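Local atomic coordinates of putative uncharacterized protein (Enterobacter cloacae, PDB entry 4HFK), a protein that probably acts as an immunity protein of a type VI secretion system, binding and neutralising the amidase effector. Residues E16-N21 and E53-A58; Q12-N17 and L45-L50. All blocks are in the same frame, centred on the assembly; numbering follows the deposited sequence. Where two conformers were deposited one is given.

Contact 1: E16-N21 and E53-A58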
loop_
_atom_site.group_PDB
_atom_site.type_symbol
_atom_site.label_atom_id
_atom_site.label_comp_id
_atom_site.label_asym_id
_atom_site.label_seq_id
_atom_site.Cartn_x
_atom_site.Cartn_y
_atom_site.Cartn_z
ATOM N N GLU B 16 -1.919 -2.161 -10.331
ATOM C CA GLU B 16 -1.136 -2.624 -9.178
ATOM C C GLU B 16 -1.706 -2.117 -7.851
ATOM O O GLU B 16 -1.813 -2.867 -6.884
ATOM C CB GLU B 16 0.328 -2.180 -9.308
ATOM C CG GLU B 16 1.097 -2.932 -10.398
ATOM C CD GLU B 16 2.361 -2.200 -10.845
ATOM O OE1 GLU B 16 2.681 -1.125 -10.274
ATOM O OE2 GLU B 16 3.027 -2.701 -11.777
ATOM N N ASN B 17 -2.045 -0.838 -7.809
ATOM C CA ASN B 17 -2.589 -0.237 -6.602
ATOM C C ASN B 17 -3.972 -0.792 -6.270
ATOM O O ASN B 17 -4.285 -1.008 -5.097
ATOM C CB ASN B 17 -2.584 1.295 -6.722
ATOM C CG ASN B 17 -1.162 1.852 -6.825
ATOM O OD1 ASN B 17 -0.201 1.153 -6.490
ATOM N ND2 ASN B 17 -1.024 3.094 -7.299
ATOM N N TRP B 18 -4.787 -1.052 -7.291
ATOM C CA TRP B 18 -6.034 -1.773 -7.066
ATOM C C TRP B 18 -5.754 -3.104 -6.371
ATOM O O TRP B 18 -6.359 -3.419 -5.333
ATOM C CB TRP B 18 -6.808 -2.017 -8.369
ATOM C CG TRP B 18 -8.136 -2.731 -8.122
ATOM C CD1 TRP B 18 -9.337 -2.153 -7.792
ATOM C CD2 TRP B 18 -8.373 -4.152 -8.153
ATOM N NE1 TRP B 18 -10.309 -3.127 -7.637
ATOM C CE2 TRP B 18 -9.744 -4.357 -7.855
ATOM C CE3 TRP B 18 -7.571 -5.264 -8.431
ATOM C CZ2 TRP B 18 -10.318 -5.636 -7.807
ATOM C CZ3 TRP B 18 -8.144 -6.530 -8.393
ATOM C CH2 TRP B 18 -9.509 -6.702 -8.082
ATOM N N VAL B 19 -4.833 -3.880 -6.933
ATOM C CA VAL B 19 -4.517 -5.200 -6.383
ATOM C C VAL B 19 -4.011 -5.078 -4.946
ATOM O O VAL B 19 -4.428 -5.841 -4.062
ATOM C CB VAL B 19 -3.458 -5.949 -7.229
ATOM C CG1 VAL B 19 -2.990 -7.222 -6.503
ATOM C CG2 VAL B 19 -4.016 -6.298 -8.611
ATOM N N GLN B 20 -3.116 -4.117 -4.715
ATOM C CA GLN B 20 -2.534 -3.935 -3.383
ATOM C C GLN B 20 -3.598 -3.533 -2.361
ATOM O O GLN B 20 -3.674 -4.105 -1.270
ATOM C CB GLN B 20 -1.415 -2.885 -3.415
ATOM C CG GLN B 20 -0.411 -3.026 -2.257
ATOM C CD GLN B 20 -0.423 -1.843 -1.301
ATOM O OE1 GLN B 20 -1.310 -0.995 -1.360
ATOM N NE2 GLN B 20 0.574 -1.779 -0.418
ATOM N N ASN B 21 -4.416 -2.545 -2.714
ATOM C CA ASN B 21 -5.439 -2.048 -1.797
ATOM C C ASN B 21 -6.447 -3.142 -1.475
ATOM O O ASN B 21 -6.876 -3.303 -0.332
ATOM C CB ASN B 21 -6.167 -0.843 -2.388
ATOM C CG ASN B 21 -5.330 0.419 -2.379
ATOM O OD1 ASN B 21 -5.833 1.494 -2.719
ATOM N ND2 ASN B 21 -4.047 0.303 -2.008
ATOM N N GLU B 53 -13.265 -8.293 -16.271
ATOM C CA GLU B 53 -12.737 -9.660 -16.210
ATOM C C GLU B 53 -11.311 -9.698 -15.647
ATOM O O GLU B 53 -10.940 -10.635 -14.936
ATOM C CB GLU B 53 -12.756 -10.272 -17.621
ATOM C CG GLU B 53 -12.509 -11.771 -17.681
ATOM C CD GLU B 53 -12.306 -12.272 -19.107
ATOM O OE1 GLU B 53 -12.355 -11.443 -20.044
ATOM O OE2 GLU B 53 -12.092 -13.491 -19.287
ATOM N N ASN B 54 -10.508 -8.687 -15.972
ATOM C CA ASN B 54 -9.141 -8.619 -15.443
ATOM C C ASN B 54 -9.136 -8.550 -13.921
ATOM O O ASN B 54 -8.333 -9.210 -13.254
ATOM C CB ASN B 54 -8.379 -7.423 -16.029
ATOM C CG ASN B 54 -8.159 -7.556 -17.518
ATOM O OD1 ASN B 54 -9.096 -7.844 -18.259
ATOM N ND2 ASN B 54 -6.911 -7.374 -17.966
ATOM N N PHE B 55 -10.055 -7.757 -13.380
ATOM C CA PHE B 55 -10.181 -7.587 -11.938
ATOM C C PHE B 55 -10.752 -8.845 -11.274
ATOM O O PHE B 55 -10.315 -9.237 -10.181
ATOM C CB PHE B 55 -11.050 -6.355 -11.643
ATOM C CG PHE B 55 -10.446 -5.067 -12.144
ATOM C CD1 PHE B 55 -9.601 -4.322 -11.331
ATOM C CD2 PHE B 55 -10.705 -4.614 -13.433
ATOM C CE1 PHE B 55 -9.034 -3.142 -11.790
ATOM C CE2 PHE B 55 -10.134 -3.435 -13.897
ATOM C CZ PHE B 55 -9.296 -2.705 -13.082
ATOM N N GLU B 56 -11.718 -9.477 -11.945
ATOM C CA GLU B 56 -12.311 -10.721 -11.452
ATOM C C GLU B 56 -11.253 -11.815 -11.338
ATOM O O GLU B 56 -11.143 -12.471 -10.307
ATOM C CB GLU B 56 -13.456 -11.182 -12.369
ATOM C CG GLU B 56 -14.590 -10.163 -12.514
ATOM C CD GLU B 56 -15.602 -10.563 -13.569
ATOM O OE1 GLU B 56 -15.557 -11.724 -14.040
ATOM O OE2 GLU B 56 -16.443 -9.712 -13.931
ATOM N N LYS B 57 -10.470 -12.007 -12.396
ATOM C CA LYS B 57 -9.390 -12.994 -12.359
ATOM C C LYS B 57 -8.314 -12.626 -11.337
ATOM O O LYS B 57 -7.808 -13.491 -10.623
ATOM C CB LYS B 57 -8.761 -13.153 -13.745
ATOM C CG LYS B 57 -9.721 -13.726 -14.787
ATOM C CD LYS B 57 -8.998 -14.005 -16.097
ATOM C CE LYS B 57 -9.941 -14.600 -17.135
ATOM N NZ LYS B 57 -9.245 -14.794 -18.440
ATOM N N ALA B 58 -7.972 -11.342 -11.262
ATOM C CA ALA B 58 -6.962 -10.875 -10.315
ATOM C C ALA B 58 -7.355 -11.185 -8.876
ATOM O O ALA B 58 -6.508 -11.512 -8.044
ATOM C CB ALA B 58 -6.719 -9.379 -10.490
#

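Contact 2: Q12-N17 and L45-L50. With SO4 (sulfate ion), chain E.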
loop_
_atom_site.group_PDB
_atom_site.type_symbol
_atom_site.label_atom_id
_atom_site.label_comp_id
_atom_site.label_asym_id
_atom_site.label_seq_id
_atom_site.Cartn_x
_atom_site.Cartn_y
_atom_site.Cartn_z
ATOM N N GLN B 12 -0.626 0.870 -15.531
ATOM C CA GLN B 12 -0.057 -0.286 -14.850
ATOM C C GLN B 12 -0.106 -0.090 -13.343
ATOM O O GLN B 12 -0.555 -0.967 -12.601
ATOM C CB GLN B 12 1.391 -0.500 -15.294
ATOM C CG GLN B 12 1.520 -0.745 -16.778
ATOM C CD GLN B 12 0.756 -1.968 -17.187
ATOM O OE1 GLN B 12 -0.239 -1.894 -17.911
ATOM N NE2 GLN B 12 1.208 -3.114 -16.710
ATOM N N GLN B 13 0.365 1.070 -12.899
ATOM C CA GLN B 13 0.376 1.387 -11.472
ATOM C C GLN B 13 -1.034 1.437 -10.899
ATOM O O GLN B 13 -1.257 1.064 -9.745
ATOM C CB GLN B 13 1.075 2.731 -11.233
ATOM C CG GLN B 13 2.569 2.698 -11.535
ATOM C CD GLN B 13 3.146 4.089 -11.742
ATOM O OE1 GLN B 13 2.402 5.086 -11.813
ATOM N NE2 GLN B 13 4.468 4.169 -11.838
ATOM N N ILE B 14 -1.977 1.922 -11.702
ATOM C CA ILE B 14 -3.375 1.978 -11.272
ATOM C C ILE B 14 -3.889 0.563 -10.966
ATOM O O ILE B 14 -4.523 0.328 -9.931
ATOM C CB ILE B 14 -4.254 2.696 -12.316
ATOM C CG1 ILE B 14 -4.001 4.210 -12.258
ATOM C CG2 ILE B 14 -5.746 2.430 -12.061
ATOM C CD1 ILE B 14 -4.529 4.964 -13.462
ATOM N N PHE B 15 -3.579 -0.392 -11.838
ATOM C CA PHE B 15 -3.972 -1.776 -11.605
ATOM C C PHE B 15 -3.227 -2.389 -10.408
ATOM O O PHE B 15 -3.833 -3.062 -9.558
ATOM C CB PHE B 15 -3.763 -2.619 -12.870
ATOM C CG PHE B 15 -4.416 -3.972 -12.798
ATOM C CD1 PHE B 15 -5.799 -4.095 -12.908
ATOM C CD2 PHE B 15 -3.657 -5.115 -12.614
ATOM C CE1 PHE B 15 -6.413 -5.330 -12.838
ATOM C CE2 PHE B 15 -4.268 -6.366 -12.540
ATOM C CZ PHE B 15 -5.646 -6.476 -12.655
ATOM N N GLU B 16 -1.919 -2.161 -10.331
ATOM C CA GLU B 16 -1.136 -2.624 -9.178
ATOM C C GLU B 16 -1.706 -2.117 -7.851
ATOM O O GLU B 16 -1.813 -2.867 -6.884
ATOM C CB GLU B 16 0.328 -2.180 -9.308
ATOM C CG GLU B 16 1.097 -2.932 -10.398
ATOM C CD GLU B 16 2.361 -2.200 -10.845
ATOM O OE1 GLU B 16 2.681 -1.125 -10.274
ATOM O OE2 GLU B 16 3.027 -2.701 -11.777
ATOM N N ASN B 17 -2.045 -0.838 -7.809
ATOM C CA ASN B 17 -2.589 -0.237 -6.602
ATOM C C ASN B 17 -3.972 -0.792 -6.270
ATOM O O ASN B 17 -4.285 -1.008 -5.097
ATOM C CB ASN B 17 -2.584 1.295 -6.722
ATOM C CG ASN B 17 -1.162 1.852 -6.825
ATOM O OD1 ASN B 17 -0.201 1.153 -6.490
ATOM N ND2 ASN B 17 -1.024 3.094 -7.299
ATOM N N LEU B 45 -10.133 1.357 -9.470
ATOM C CA LEU B 45 -10.960 0.657 -10.454
ATOM C C LEU B 45 -11.537 1.636 -11.464
ATOM O O LEU B 45 -11.454 1.414 -12.673
ATOM C CB LEU B 45 -12.110 -0.111 -9.778
ATOM C CG LEU B 45 -13.091 -0.780 -10.758
ATOM C CD1 LEU B 45 -12.467 -2.024 -11.391
ATOM C CD2 LEU B 45 -14.423 -1.148 -10.082
ATOM N N GLU B 46 -12.140 2.712 -10.971
ATOM C CA GLU B 46 -12.735 3.721 -11.858
ATOM C C GLU B 46 -11.683 4.306 -12.805
ATOM O O GLU B 46 -11.955 4.555 -13.982
ATOM C CB GLU B 46 -13.370 4.848 -11.030
ATOM C CG GLU B 46 -13.822 6.050 -11.857
ATOM C CD GLU B 46 -15.136 5.820 -12.598
ATOM O OE1 GLU B 46 -15.906 4.917 -12.202
ATOM O OE2 GLU B 46 -15.416 6.555 -13.567
ATOM N N ALA B 47 -10.481 4.523 -12.279
ATOM C CA ALA B 47 -9.405 5.157 -13.048
ATOM C C ALA B 47 -8.845 4.220 -14.118
ATOM O O ALA B 47 -8.408 4.665 -15.180
ATOM C CB ALA B 47 -8.291 5.613 -12.122
ATOM N N SER B 48 -8.860 2.924 -13.840
ATOM C CA SER B 48 -8.366 1.950 -14.814
ATOM C C SER B 48 -9.213 1.950 -16.090
ATOM O O SER B 48 -10.408 2.299 -16.068
ATOM C CB SER B 48 -8.356 0.550 -14.195
ATOM O OG SER B 48 -7.796 -0.406 -15.081
ATOM N N ASN B 49 -8.590 1.563 -17.201
ATOM C CA ASN B 49 -9.321 1.318 -18.440
ATOM C C ASN B 49 -9.468 -0.168 -18.774
ATOM O O ASN B 49 -9.948 -0.525 -19.850
ATOM C CB ASN B 49 -8.658 2.070 -19.600
ATOM C CG ASN B 49 -8.791 3.579 -19.456
ATOM O OD1 ASN B 49 -9.802 4.077 -18.954
ATOM N ND2 ASN B 49 -7.765 4.310 -19.884
ATOM N N LEU B 50 -9.065 -1.035 -17.849
ATOM C CA LEU B 50 -9.115 -2.477 -18.091
ATOM C C LEU B 50 -10.538 -3.029 -17.937
ATOM O O LEU B 50 -11.342 -2.475 -17.182
ATOM C CB LEU B 50 -8.151 -3.208 -17.149
ATOM C CG LEU B 50 -6.660 -3.014 -17.445
ATOM C CD1 LEU B 50 -5.815 -3.661 -16.359
ATOM C CD2 LEU B 50 -6.295 -3.586 -18.824
HETATM S S SO4 E . 4.539 -4.141 -15.901
HETATM O O1 SO4 E . 4.241 -5.338 -15.100
HETATM O O2 SO4 E . 3.804 -2.995 -15.335
HETATM O O3 SO4 E . 5.980 -3.864 -15.854
HETATM O O4 SO4 E . 4.155 -4.347 -17.299
#

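Contact 1: E16-N21 and E53-A58
W18 carries its indole anti to the backbone N (chi1 -178°), while F55 has CG beside its own backbone N (chi1 -63°), and these two settings bring the rings together between helix 11-27 and helix 52-66. The phenyl group turns an edge to the indole: F55 CD1 lies over the face of W18 and comes within 3.4 Å of W18 CD2, an atom of the bond shared by its two rings. The planes stand at 83°, with 4.8 Å between the centroids of the five-membered ring of W18 and the ring of F55. The same face receives a second hydrogen-bearing carbon, as F55 CB sits 4.2 Å from the centroid of the W18 six-membered ring in a CH-pi contact. Farther along, A58 CB meets W18 CZ3 at 3.8 Å, where the outer rim of the indole comes up to helix 52-66. F55 O is also near that rim, 3.4 Å from W18 CH2. Around the pair, A41 of helix 31-47 touches W18, and side chains of another protein, a separate chain of the assembly, pack against W18 and F55. This is a T-shaped aromatic pair within the buried packing of a helical bundle, here close to the surface bound by that other protein.

Contact 2: Q12-N17 and L45-L50
An ST turn follows the end of helix 31-47, and the contact packs this turn and the last residues of the helix against the first half of helix 11-27. I14 meets the helix end with two branches. Its CG2 reaches the backbone, 3.6 Å from S48 N, and also lies 3.9 Å from S48 CB, whereas CD1 extends to A47 CB at 4.0 Å. Because CG1 is beside the backbone N (chi1 -75°), CG2 is left anti to it, and both methyls lie against A47 and S48, where the chain leaves the helix. S48 uses its hydroxyl at the exit: OG accepts from L50 N at 3.1 Å, a nearly straight bond (167°) that closes the ST turn, from which the L50 side chain points toward helix 11-27. There the leucine crosses F15 at about a right angle, its CD1 methyl approaching the ring obliquely. Backbone carbonyls of L45, E46 and L50 accept hydrogen bonds from basic side chains of another protein, so the helix end and the turn after it both take part in the complex. Between helix and turn, the closest approach is 3.5 Å, from L50 CD1 to F15 CD1.

In the fold
Contacts 1 and 2 both use helix 11-27, the first of the four helices of this all-helical chain, and share E16 and N17; contact 2 then reaches the end of helix 31-47, and contact 1 the following helix 52-66. Their centres are about 8 Å apart and F55 joins them directly: it stacks edge-to-face with F15, its CZ lies 3.4 Å from S48 OG, and its CE1 lies 3.6 Å from L45 CD1. The core is therefore continuous across three helices and the turn between the last two. Another protein, probably the amidase effector, touches residues of both contacts, so this packing lies directly beneath that interface.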